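Local coordinates for protein anti-sigma-I factor RsgI2 (Clostridium thermocellum, PDB 4B9P) that carries an extracellular family 3 carbohydrate-binding module, described here, that binds cellulose, and probably restrains the sigma factor SigI2 until polysaccharide is sensed, at residues Leu3-Glu8 with Val154-Thr159; Ile27-Thr32 with Ser40-Arg45; Ile90-Ser95 with Glu103-Ile108; Ser114-Leu117 with Thr121-Tyr124; Lys151-Val154 with Thr159-Trp162. All blocks are in the same frame, centred on the assembly; numbering follows the deposited sequence.

In the fold
Two antiparallel sheets face each other in this family 3 module, and the side chains of contacts 1, 2 and 3 bridge the gap as the sandwich interior. Contacts 1 and 2 touch, as do 2 and 3, whose centres are about 7 Å apart: strands 7-13, 25-31 and 104-111 are neighbours in one sheet, 152-156, 42-48 and 84-92 in the other. Contact 5 builds the edge of the second sheet, pairing 152-156 with 159-162, and shares V154 with contact 1. Contact 1 joins the chain ends, enclosing 2, 3 and 4 in sequence. Contact 4 lies about 37 Å from contact 1 between centres, in helix 114-117 and the loop after it. All belong to the extracellular sensing module.

Contact 1. Residues Leu3-Glu8 with Val154-Thr159; sequences LLTKIE and VYISGT
Where the two sheets of the beta sandwich face each other near the start and end of the module, I7 of strand 7-13 packs on V154 of strand 152-156, and T5, just before the first strand, meets I156. I7 CG1 stands between the backbone N and the carbonyl carbon (chi1 53°), with CD1 extended beyond it, and this sends the delta methyl across to the other sheet. There it presses at a slant into the branch point of V154, 3.5 Å from CG1 and 3.6 Å from CB; the first of these is tighter than ordinary van der Waals contact. T5 and I156 reach toward each other tip to tip, CG2 of T5 lying 4.0 Å from CD1 of I156. The threonine has turned its methyl anti to the backbone N (chi1 -63° for OG1), which presents carbon to the gap, while OG1 hydrogen-bonds to the hydroxyl of T35. Past I156 the chain reverses through a type I' turn, closed by a hydrogen bond of 3.0 Å from T159 N to I156 O and answered by I156 N to T159 O; G158 takes up a positive-phi conformation well suited to glycine. The OG of S157, at the tip of this turn, bonds to the carboxylate of E41. Around the pairing, I37 of the short strand 37-38 touches both I7 and I156, V42 of strand 42-48 lies against V154, and strand 159-162 covers another side, with Y161 on T5 and W162 on I7.

Contact 2. Residues Ile27-Thr32 with Ser40-Arg45; sequences IKLINT and SEVKIR
I27, L29, V42 and I44 meet entirely through the methyl groups of branched aliphatic side chains, so no flat group has a face or an edge between them; the ring of F92 comes in from strand 84-92 to touch V42. L29 is the most engaged on its strand. Its CG is anti to the backbone N (chi1 172°), and CD2 extends into the gap, where it meets CG1 of V42 end-on at 3.9 Å. The same CD2 lies 4.4 Å from CD1 of I44, so one methyl touches two residues of the facing strand, I44 at the very limit of contact. I27 and I44 behave differently: they slide past each other in opposite directions, and the touch falls between CD1 of I27 and CG2 of I44, 4.2 Å apart. All these separations are relaxed, and all four residues are buried. The axes of strands 27-31 and 42-45 come no closer than 10.4 Å, with their directions 143° apart, too far for the backbones to pair with each other. Each strand instead bonds to neighbours in its own sheet: I27 pairs with I107 and L29 with V105, while R45 bonds to T153. Further side chains extend the layer, I7 against L29 and I152 against I44. This is the hydrophobic interior of a beta sandwich, the jelly-roll type of core found in family 3 carbohydrate-binding modules.

Contact 3. Residues Ile90-Ser95 with Glu103-Ile108; sequences IGFTNS and EYVEII
I107 puts its CD1 methyl against both I90 and F92, in the interlayer of the beta sandwich where strand 84-92 of one sheet faces strand 104-111 of the other. The ring of F92 crosses I107 at a slant, its CZ 3.9 Å from I107 CD1. V105 is modelled in two conformers; in one of them its CG1 lies at the ring edge, near the neighbouring CE1, which I107 CD1 also reaches. With CG1 beside the backbone N (chi1 -53°) and CD1 extended, I107 reaches far enough across for its one methyl to serve two partners. The strand axes are 10.3 Å apart at closest approach and their N-to-C directions are 131° apart, so side chains alone connect them here.

Outside this shell, I70 of strand 70-81 touches I90, F92 and I107 together, while L39 and I65 from loops touch F92. The sheets hold the backbones in place: I90 bonds with I44 on one side of the gap and E103 with N31 on the other. Closest of all across the gap is CG2 of I90, 3.6 Å from I107 CD1, the two isoleucines passing each other in opposite directions.

Contact 4. Residues Ser114-Leu117 with Thr121-Tyr124; sequences SYAL and TPPY
The backbones of 114-117 and 121-124 draw close at Y115 and P122, whose CA atoms are 5.0 Å apart, the first segment being one short, weakly bonded helical turn and the second containing an inverse gamma turn centred on P123. The Y115 ring is the main contributor. Y124 turns its edge to the face of Y115 in a T-shaped stack, with ring centroids 5.6 Å apart and planes at 78°; CE2 of Y124 comes within 3.8 Å of Y115 CD1. P123 crosses the same ring nearly at a right angle, its CD 3.6 Å from Y115 CD2. At the base of the Y115 side chain, P122 completes the packing: its CB lies 4.1 Å from Y115 CB, and its CG 4.0 Å from A116 CA. A water spans the backbones, donating to the carbonyl oxygens of both Y115 and T121. The hydroxyl of Y124 is anchored elsewhere, by ND2 of N55, and Y129, further along the loop, touches P122. The result is a T-shaped tyrosine pair and a proline-centred inverse gamma turn in a surface loop, plain packing that folds the loop following helix 114-117 back onto that helix, at the end of the sandwich remote from contact 1.

Contact 5. Residues Lys151-Val154 with Thr159-Trp162; sequences KITV and TLYW
V154 O accepts two backbone N-H groups from the adjacent strand, from Y161 at 2.8 Å and from W162 at 3.2 Å, which is the signature of a classic beta bulge in the hairpin of strands 152-156 and 159-162. The bond from Y161 is the straighter, 162° at the hydrogen and lying in the carbonyl plane; that from W162 is bent to 137°. In return V154 N donates to W162 O over 3.0 Å, so V154 and W162 make an antiparallel hydrogen-bonded pair with an extra residue, Y161, inserted on the edge strand.

Both members of that pair project to the same face of the sheet, the one turned to strand 7-13, where L9 touches each. Their side chains lie against each other at their roots, the two CB atoms 3.8 Å apart. W162 has CG anti to its backbone N (chi1 177°), which swings the indole back along strand 152-156; its CD1 edge then meets I152 O in the ring plane, 3.1 Å away. The indole N-H is engaged nearby, NE1 bonding to W149 O, which, with the edge contact, should limit the ring's rotation. On the opposite face L160 reaches over T153, with CD1 3.7 Å from T153 CB, the two side chains crossing at about a right angle. OG1 of T153 hydrogen-bonds to Y155 OH. The W162 carbonyl also receives a CA-H...O contact from T153, whose CA stands 3.2 Å from W162 O.

Contact 1. Residues Leu3-Glu8 with Val154-Thr159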
# COMPACT_ATOMS: atom_id res chain seq x y z
N LEU A 3 5.60 17.23 22.40
CA LEU A 3 4.90 17.25 21.13
C LEU A 3 4.97 15.85 20.55
O LEU A 3 6.03 15.36 20.19
CB LEU A 3 5.45 18.29 20.13
CG LEU A 3 4.96 19.76 20.15
CD1 LEU A 3 5.47 20.49 18.92
CD2 LEU A 3 3.44 19.91 20.23
N LEU A 4 3.81 15.21 20.50
CA LEU A 4 3.70 13.83 20.09
C LEU A 4 3.68 13.66 18.56
O LEU A 4 2.98 14.40 17.85
CB LEU A 4 2.38 13.34 20.67
CG LEU A 4 2.02 11.87 20.61
CD1 LEU A 4 2.80 11.11 21.67
CD2 LEU A 4 0.55 11.76 20.84
N THR A 5 4.47 12.71 18.04
CA THR A 5 4.32 12.29 16.65
C THR A 5 3.38 11.11 16.61
O THR A 5 3.63 10.11 17.29
CB THR A 5 5.68 11.90 16.02
OG1 THR A 5 6.52 13.05 16.02
CG2 THR A 5 5.52 11.43 14.59
N LYS A 6 2.29 11.23 15.86
CA LYS A 6 1.28 10.18 15.84
C LYS A 6 0.57 10.19 14.52
O LYS A 6 0.31 11.25 13.93
CB LYS A 6 0.26 10.37 16.97
CG LYS A 6 -0.59 9.14 17.25
CD LYS A 6 -1.51 9.39 18.44
CE LYS A 6 -2.59 8.32 18.58
NZ LYS A 6 -3.72 8.82 19.43
N ILE A 7 0.25 8.99 14.02
CA ILE A 7 -0.49 8.85 12.79
C ILE A 7 -1.62 7.83 12.96
O ILE A 7 -1.60 7.02 13.91
CB ILE A 7 0.42 8.39 11.63
CG1 ILE A 7 1.19 7.13 12.00
CG2 ILE A 7 1.35 9.55 11.21
CD1 ILE A 7 1.96 6.52 10.87
N GLU A 8 -2.57 7.87 12.04
CA GLU A 8 -3.58 6.85 11.91
C GLU A 8 -3.57 6.42 10.46
O GLU A 8 -3.45 7.26 9.57
CB GLU A 8 -4.96 7.39 12.31
CG GLU A 8 -6.04 6.35 12.21
CD GLU A 8 -7.36 6.84 12.75
OE1 GLU A 8 -7.51 6.82 13.99
OE2 GLU A 8 -8.25 7.22 11.97
N VAL A 154 3.45 1.42 8.75
CA VAL A 154 3.95 2.74 8.36
C VAL A 154 5.19 3.04 9.18
O VAL A 154 5.19 2.84 10.40
CB VAL A 154 2.91 3.88 8.57
CG1 VAL A 154 3.46 5.20 8.03
CG2 VAL A 154 1.56 3.54 7.94
N TYR A 155 6.24 3.48 8.48
CA TYR A 155 7.52 3.82 9.10
C TYR A 155 7.83 5.29 8.84
O TYR A 155 7.55 5.80 7.75
CB TYR A 155 8.66 3.00 8.49
CG TYR A 155 8.32 1.55 8.49
CD1 TYR A 155 7.51 1.03 7.50
CD2 TYR A 155 8.79 0.71 9.48
CE1 TYR A 155 7.16 -0.29 7.47
CE2 TYR A 155 8.42 -0.68 9.46
CZ TYR A 155 7.59 -1.15 8.43
OH TYR A 155 7.18 -2.47 8.33
N ILE A 156 8.38 5.98 9.84
CA ILE A 156 8.87 7.33 9.65
C ILE A 156 10.36 7.27 9.96
O ILE A 156 10.76 6.92 11.09
CB ILE A 156 8.18 8.30 10.59
CG1 ILE A 156 6.65 8.17 10.47
CG2 ILE A 156 8.61 9.70 10.29
CD1 ILE A 156 5.84 9.14 11.37
N SER A 157 11.18 7.64 8.98
CA SER A 157 12.63 7.60 9.14
C SER A 157 13.10 6.24 9.65
O SER A 157 14.02 6.16 10.49
CB SER A 157 13.11 8.72 10.06
OG SER A 157 12.78 9.96 9.48
N GLY A 158 12.46 5.17 9.17
CA GLY A 158 12.87 3.82 9.48
C GLY A 158 12.27 3.23 10.74
O GLY A 158 12.42 2.04 10.98
N THR A 159 11.57 4.04 11.53
CA THR A 159 10.96 3.56 12.76
C THR A 159 9.48 3.23 12.55
O THR A 159 8.75 4.03 11.98
CB THR A 159 11.09 4.61 13.88
OG1 THR A 159 12.47 4.82 14.13
CG2 THR A 159 10.46 4.12 15.14

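Contact 2. Residues Ile27-Thr32 with Ser40-Arg45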
# COMPACT_ATOMS: atom_id res chain seq x y z
N ILE A 27 -5.54 3.75 0.54
CA ILE A 27 -4.94 4.07 1.82
C ILE A 27 -5.09 5.54 2.12
O ILE A 27 -4.97 6.38 1.23
CB ILE A 27 -3.45 3.65 1.77
CG1 ILE A 27 -3.34 2.10 1.63
CG2 ILE A 27 -2.70 4.11 2.97
CD1 ILE A 27 -1.94 1.58 1.21
N LYS A 28 -5.34 5.85 3.39
CA LYS A 28 -5.42 7.22 3.87
C LYS A 28 -4.52 7.31 5.09
O LYS A 28 -4.76 6.61 6.09
CB LYS A 28 -6.87 7.59 4.19
CG LYS A 28 -7.13 8.99 4.60
CD LYS A 28 -8.65 9.26 4.67
CE LYS A 28 -8.95 10.61 5.26
NZ LYS A 28 -10.41 10.87 5.47
N LEU A 29 -3.48 8.13 5.00
CA LEU A 29 -2.56 8.34 6.10
C LEU A 29 -2.86 9.67 6.73
O LEU A 29 -2.83 10.70 6.04
CB LEU A 29 -1.14 8.39 5.56
CG LEU A 29 -0.03 8.79 6.52
CD1 LEU A 29 0.16 7.74 7.59
CD2 LEU A 29 1.28 9.06 5.75
N ILE A 30 -3.15 9.65 8.02
CA ILE A 30 -3.60 10.85 8.72
C ILE A 30 -2.63 11.22 9.82
O ILE A 30 -2.23 10.36 10.60
CB ILE A 30 -5.01 10.69 9.35
CG1 ILE A 30 -5.99 10.19 8.28
CG2 ILE A 30 -5.47 11.99 9.99
CD1 ILE A 30 -6.87 9.07 8.77
N ASN A 31 -2.25 12.49 9.88
CA ASN A 31 -1.42 12.95 10.97
C ASN A 31 -2.33 13.33 12.14
O ASN A 31 -3.05 14.33 12.10
CB ASN A 31 -0.59 14.14 10.51
CG ASN A 31 0.43 14.59 11.56
OD1 ASN A 31 0.27 14.25 12.75
ND2 ASN A 31 1.45 15.34 11.15
N THR A 32 -2.30 12.52 13.19
CA THR A 32 -3.19 12.75 14.32
C THR A 32 -2.43 13.30 15.53
O THR A 32 -3.07 13.60 16.54
CB THR A 32 -3.96 11.47 14.72
OG1 THR A 32 -2.99 10.46 15.02
CG2 THR A 32 -4.84 10.97 13.60
N SER A 40 8.67 12.58 2.65
CA SER A 40 9.71 11.76 2.04
C SER A 40 10.29 10.74 3.03
O SER A 40 10.89 9.75 2.61
CB SER A 40 10.82 12.63 1.46
OG SER A 40 11.49 13.34 2.50
N GLU A 41 10.16 10.99 4.33
CA GLU A 41 10.61 10.05 5.37
C GLU A 41 9.64 8.91 5.68
O GLU A 41 9.97 8.04 6.48
CB GLU A 41 10.91 10.82 6.66
CG GLU A 41 12.11 11.78 6.51
CD GLU A 41 13.41 10.99 6.24
OE1 GLU A 41 13.87 10.26 7.15
OE2 GLU A 41 13.95 11.05 5.10
N VAL A 42 8.48 8.91 5.05
CA VAL A 42 7.42 7.96 5.39
C VAL A 42 7.38 6.84 4.36
O VAL A 42 7.43 7.11 3.15
CB VAL A 42 6.06 8.65 5.37
CG1 VAL A 42 4.95 7.66 5.66
CG2 VAL A 42 6.05 9.76 6.40
N LYS A 43 7.30 5.60 4.82
CA LYS A 43 7.09 4.44 3.95
C LYS A 43 5.89 3.68 4.49
O LYS A 43 5.70 3.54 5.71
CB LYS A 43 8.31 3.52 3.98
CG LYS A 43 9.60 4.17 3.52
CD LYS A 43 9.57 4.61 2.07
CE LYS A 43 10.90 5.27 1.68
NZ LYS A 43 10.83 5.84 0.30
N ILE A 44 5.07 3.18 3.57
CA ILE A 44 3.87 2.42 3.90
C ILE A 44 3.98 1.07 3.23
O ILE A 44 4.31 1.05 2.04
CB ILE A 44 2.64 3.16 3.38
CG1 ILE A 44 2.51 4.56 3.97
CG2 ILE A 44 1.37 2.35 3.67
CD1 ILE A 44 1.52 5.43 3.21
N ARG A 45 3.71 -0.03 3.94
CA ARG A 45 3.85 -1.36 3.34
C ARG A 45 2.55 -2.14 3.38
O ARG A 45 1.93 -2.30 4.43
CB ARG A 45 4.93 -2.19 4.05
CG ARG A 45 6.28 -1.58 3.88
CD ARG A 45 7.32 -2.44 4.53
NE ARG A 45 8.63 -1.85 4.29
CZ ARG A 45 9.73 -2.27 4.89
NH1 ARG A 45 9.65 -3.27 5.76
NH2 ARG A 45 10.88 -1.67 4.64

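Contact 3. Residues Ile90-Ser95 with Glu103-Ile108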
# COMPACT_ATOMS: atom_id res chain seq x y z
N ILE A 90 4.98 2.05 -0.50
CA ILE A 90 4.55 3.33 -1.01
C ILE A 90 5.32 4.39 -0.25
O ILE A 90 5.47 4.31 0.97
CB ILE A 90 3.04 3.50 -0.78
CG1 ILE A 90 2.29 2.53 -1.67
CG2 ILE A 90 2.59 4.95 -1.07
CD1 ILE A 90 0.77 2.52 -1.43
N GLY A 91 5.88 5.34 -0.97
CA GLY A 91 6.62 6.41 -0.36
C GLY A 91 6.27 7.70 -1.06
O GLY A 91 5.29 7.78 -1.83
N PHE A 92 7.08 8.72 -0.79
CA PHE A 92 6.79 10.06 -1.26
C PHE A 92 8.07 10.67 -1.77
O PHE A 92 9.16 10.39 -1.26
CB PHE A 92 6.25 10.87 -0.09
CG PHE A 92 4.98 10.30 0.47
CD1 PHE A 92 3.77 10.64 -0.05
CD2 PHE A 92 5.03 9.34 1.48
CE1 PHE A 92 2.61 10.07 0.43
CE2 PHE A 92 3.86 8.77 1.95
CZ PHE A 92 2.68 9.13 1.42
N THR A 93 7.96 11.56 -2.75
CA THR A 93 9.18 12.16 -3.30
C THR A 93 9.76 13.20 -2.35
O THR A 93 9.09 13.67 -1.41
CB THR A 93 8.90 12.83 -4.63
OG1 THR A 93 7.95 13.87 -4.38
CG2 THR A 93 8.39 11.82 -5.66
N ASN A 94 11.00 13.57 -2.61
CA ASN A 94 11.73 14.49 -1.76
C ASN A 94 10.98 15.82 -1.68
O ASN A 94 11.07 16.51 -0.67
CB ASN A 94 13.14 14.68 -2.32
CG ASN A 94 14.03 15.38 -1.37
OD1 ASN A 94 14.11 15.00 -0.20
ND2 ASN A 94 14.70 16.44 -1.83
N SER A 95 10.27 16.18 -2.74
CA SER A 95 9.55 17.44 -2.83
C SER A 95 8.04 17.30 -2.50
O SER A 95 7.26 18.21 -2.76
CB SER A 95 9.79 18.04 -4.20
OG SER A 95 11.12 18.60 -4.30
N GLU A 103 -3.81 16.90 8.79
CA GLU A 103 -3.86 16.70 7.35
C GLU A 103 -3.73 15.23 7.03
O GLU A 103 -3.30 14.43 7.86
CB GLU A 103 -2.76 17.49 6.64
CG GLU A 103 -2.92 18.99 6.83
CD GLU A 103 -1.95 19.79 5.98
OE1 GLU A 103 -0.80 19.30 5.74
OE2 GLU A 103 -2.36 20.91 5.58
N TYR A 104 -4.10 14.88 5.80
CA TYR A 104 -4.00 13.50 5.37
C TYR A 104 -3.57 13.38 3.93
O TYR A 104 -3.73 14.33 3.14
CB TYR A 104 -5.34 12.76 5.59
CG TYR A 104 -6.38 13.16 4.60
CD1 TYR A 104 -6.52 12.50 3.39
CD2 TYR A 104 -7.24 14.21 4.87
CE1 TYR A 104 -7.47 12.87 2.47
CE2 TYR A 104 -8.20 14.59 3.97
CZ TYR A 104 -8.32 13.92 2.77
OH TYR A 104 -9.29 14.31 1.89
N VAL A 105 -3.04 12.22 3.60
CA VAL A 105 -2.82 11.86 2.20
C VAL A 105 -3.64 10.62 1.89
O VAL A 105 -3.67 9.66 2.68
CB VAL A 105 -1.32 11.57 1.87
CG1 VAL A 105 -1.18 11.15 0.37
CG2 VAL A 105 -0.50 12.79 2.17
N GLU A 106 -4.31 10.66 0.75
CA GLU A 106 -5.08 9.52 0.25
C GLU A 106 -4.40 9.04 -1.04
O GLU A 106 -4.06 9.85 -1.90
CB GLU A 106 -6.52 9.95 -0.02
CG GLU A 106 -7.41 8.79 -0.47
CD GLU A 106 -8.87 9.21 -0.68
OE1 GLU A 106 -9.23 10.35 -0.29
OE2 GLU A 106 -9.64 8.40 -1.25
N ILE A 107 -4.23 7.72 -1.15
CA ILE A 107 -3.51 7.12 -2.27
C ILE A 107 -4.34 5.98 -2.81
O ILE A 107 -4.65 5.04 -2.06
CB ILE A 107 -2.12 6.61 -1.85
CG1 ILE A 107 -1.35 7.73 -1.17
CG2 ILE A 107 -1.36 6.08 -3.08
CD1 ILE A 107 -0.07 7.34 -0.62
N ILE A 108 -4.66 6.04 -4.10
CA ILE A 108 -5.38 4.98 -4.80
C ILE A 108 -4.36 4.28 -5.69
O ILE A 108 -3.78 4.94 -6.56
CB ILE A 108 -6.52 5.60 -5.64
CG1 ILE A 108 -7.58 6.25 -4.73
CG2 ILE A 108 -7.16 4.54 -6.53
CD1 ILE A 108 -8.75 6.80 -5.44

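Contact 4. Residues Ser114-Leu117 with Thr121-Tyr124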
# COMPACT_ATOMS: atom_id res chain seq x y z
N SER A 114 2.03 -6.20 -15.49
CA SER A 114 1.93 -5.04 -16.37
C SER A 114 0.93 -5.25 -17.51
O SER A 114 0.31 -4.30 -17.97
CB SER A 114 3.33 -4.68 -16.87
OG SER A 114 3.88 -5.75 -17.65
N TYR A 115 0.82 -6.47 -18.02
CA TYR A 115 -0.08 -6.76 -19.14
C TYR A 115 -1.54 -6.80 -18.69
O TYR A 115 -2.44 -6.61 -19.50
CB TYR A 115 0.30 -8.08 -19.82
CG TYR A 115 1.57 -8.00 -20.63
CD1 TYR A 115 2.83 -8.09 -20.01
CD2 TYR A 115 1.50 -7.84 -22.01
CE1 TYR A 115 3.98 -8.03 -20.75
CE2 TYR A 115 2.67 -7.77 -22.74
CZ TYR A 115 3.90 -7.88 -22.12
OH TYR A 115 5.04 -7.81 -22.87
N ALA A 116 -1.80 -7.07 -17.43
CA ALA A 116 -3.15 -7.03 -16.90
C ALA A 116 -3.61 -5.63 -16.58
O ALA A 116 -4.79 -5.34 -16.68
CB ALA A 116 -3.24 -7.90 -15.66
N LEU A 117 -2.68 -4.76 -16.25
CA LEU A 117 -3.06 -3.44 -15.79
C LEU A 117 -3.44 -2.52 -16.96
O LEU A 117 -4.01 -1.46 -16.77
CB LEU A 117 -1.98 -2.84 -14.90
CG LEU A 117 -2.24 -3.14 -13.41
CD1 LEU A 117 -2.34 -4.63 -13.09
CD2 LEU A 117 -1.19 -2.46 -12.55
N THR A 121 -6.11 -8.19 -22.89
CA THR A 121 -5.98 -9.57 -22.50
C THR A 121 -4.49 -9.90 -22.29
O THR A 121 -3.70 -9.74 -23.20
CB THR A 121 -6.56 -10.43 -23.64
OG1 THR A 121 -7.94 -10.10 -23.76
CG2 THR A 121 -6.42 -11.90 -23.37
N PRO A 122 -4.08 -10.36 -21.10
CA PRO A 122 -2.66 -10.71 -20.94
C PRO A 122 -2.34 -11.97 -21.75
O PRO A 122 -3.14 -12.90 -21.75
CB PRO A 122 -2.54 -11.00 -19.42
CG PRO A 122 -3.78 -10.44 -18.82
CD PRO A 122 -4.84 -10.45 -19.85
N PRO A 123 -1.15 -12.04 -22.36
CA PRO A 123 -0.81 -13.20 -23.20
C PRO A 123 -0.21 -14.34 -22.37
O PRO A 123 0.89 -14.84 -22.66
CB PRO A 123 0.21 -12.60 -24.15
CG PRO A 123 0.96 -11.61 -23.26
CD PRO A 123 -0.17 -10.94 -22.48
N TYR A 124 -0.92 -14.69 -21.30
CA TYR A 124 -0.42 -15.62 -20.31
C TYR A 124 -1.49 -16.59 -19.87
O TYR A 124 -2.67 -16.27 -19.90
CB TYR A 124 0.04 -14.84 -19.06
CG TYR A 124 1.27 -14.00 -19.27
CD1 TYR A 124 2.53 -14.59 -19.40
CD2 TYR A 124 1.17 -12.63 -19.39
CE1 TYR A 124 3.67 -13.82 -19.60
CE2 TYR A 124 2.31 -11.86 -19.63
CZ TYR A 124 3.55 -12.46 -19.70
OH TYR A 124 4.65 -11.66 -19.93
O HOH W 1 -1.96 -7.50 -22.61

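Contact 5. Residues Lys151-Val154 with Thr159-Trp162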
# COMPACT_ATOMS: atom_id res chain seq x y z
N LYS A 151 -3.00 -3.96 9.66
CA LYS A 151 -2.15 -4.92 8.95
C LYS A 151 -1.43 -4.32 7.77
O LYS A 151 -0.84 -5.04 6.96
CB LYS A 151 -2.97 -6.14 8.52
CG LYS A 151 -3.38 -7.02 9.70
CD LYS A 151 -4.22 -8.25 9.21
CE LYS A 151 -3.43 -9.46 9.04
NZ LYS A 151 -4.32 -10.47 8.32
N ILE A 152 -1.44 -3.00 7.67
CA ILE A 152 -0.57 -2.23 6.79
C ILE A 152 0.35 -1.44 7.72
O ILE A 152 -0.11 -0.85 8.69
CB ILE A 152 -1.39 -1.29 5.87
CG1 ILE A 152 -2.11 -2.15 4.81
CG2 ILE A 152 -0.50 -0.20 5.24
CD1 ILE A 152 -3.17 -1.34 4.05
N THR A 153 1.66 -1.47 7.47
CA THR A 153 2.57 -0.80 8.41
C THR A 153 3.05 0.52 7.85
O THR A 153 3.06 0.74 6.64
CB THR A 153 3.80 -1.68 8.71
OG1 THR A 153 4.37 -2.10 7.47
CG2 THR A 153 3.40 -2.90 9.54
N VAL A 154 3.45 1.42 8.75
CA VAL A 154 3.95 2.74 8.36
C VAL A 154 5.19 3.04 9.18
O VAL A 154 5.19 2.84 10.40
CB VAL A 154 2.91 3.88 8.57
CG1 VAL A 154 3.46 5.20 8.03
CG2 VAL A 154 1.56 3.54 7.94
N THR A 159 11.57 4.04 11.53
CA THR A 159 10.96 3.56 12.76
C THR A 159 9.48 3.23 12.55
O THR A 159 8.75 4.03 11.98
CB THR A 159 11.09 4.61 13.88
OG1 THR A 159 12.47 4.82 14.13
CG2 THR A 159 10.46 4.12 15.14
N LEU A 160 9.04 2.06 13.02
CA LEU A 160 7.63 1.68 12.92
C LEU A 160 6.74 2.61 13.76
O LEU A 160 6.89 2.68 14.98
CB LEU A 160 7.42 0.21 13.33
CG LEU A 160 6.02 -0.36 13.19
CD1 LEU A 160 5.63 -0.52 11.74
CD2 LEU A 160 5.96 -1.73 13.92
N TYR A 161 5.80 3.31 13.10
CA TYR A 161 4.85 4.17 13.80
C TYR A 161 3.41 3.69 13.72
O TYR A 161 2.55 4.26 14.38
CB TYR A 161 4.92 5.61 13.28
CG TYR A 161 5.87 6.47 14.05
CD1 TYR A 161 7.24 6.45 13.79
CD2 TYR A 161 5.40 7.30 15.07
CE1 TYR A 161 8.12 7.23 14.51
CE2 TYR A 161 6.27 8.09 15.80
CZ TYR A 161 7.62 8.08 15.51
OH TYR A 161 8.47 8.85 16.27
N TRP A 162 3.14 2.67 12.90
CA TRP A 162 1.77 2.18 12.79
C TRP A 162 1.80 0.74 12.33
O TRP A 162 2.55 0.40 11.43
CB TRP A 162 0.97 2.98 11.75
CG TRP A 162 -0.40 2.43 11.59
CD1 TRP A 162 -0.77 1.45 10.73
CD2 TRP A 162 -1.55 2.75 12.37
NE1 TRP A 162 -2.09 1.12 10.92
CE2 TRP A 162 -2.59 1.91 11.92
CE3 TRP A 162 -1.81 3.68 13.38
CZ2 TRP A 162 -3.87 1.97 12.45
CZ3 TRP A 162 -3.07 3.74 13.92
CH2 TRP A 162 -4.09 2.91 13.46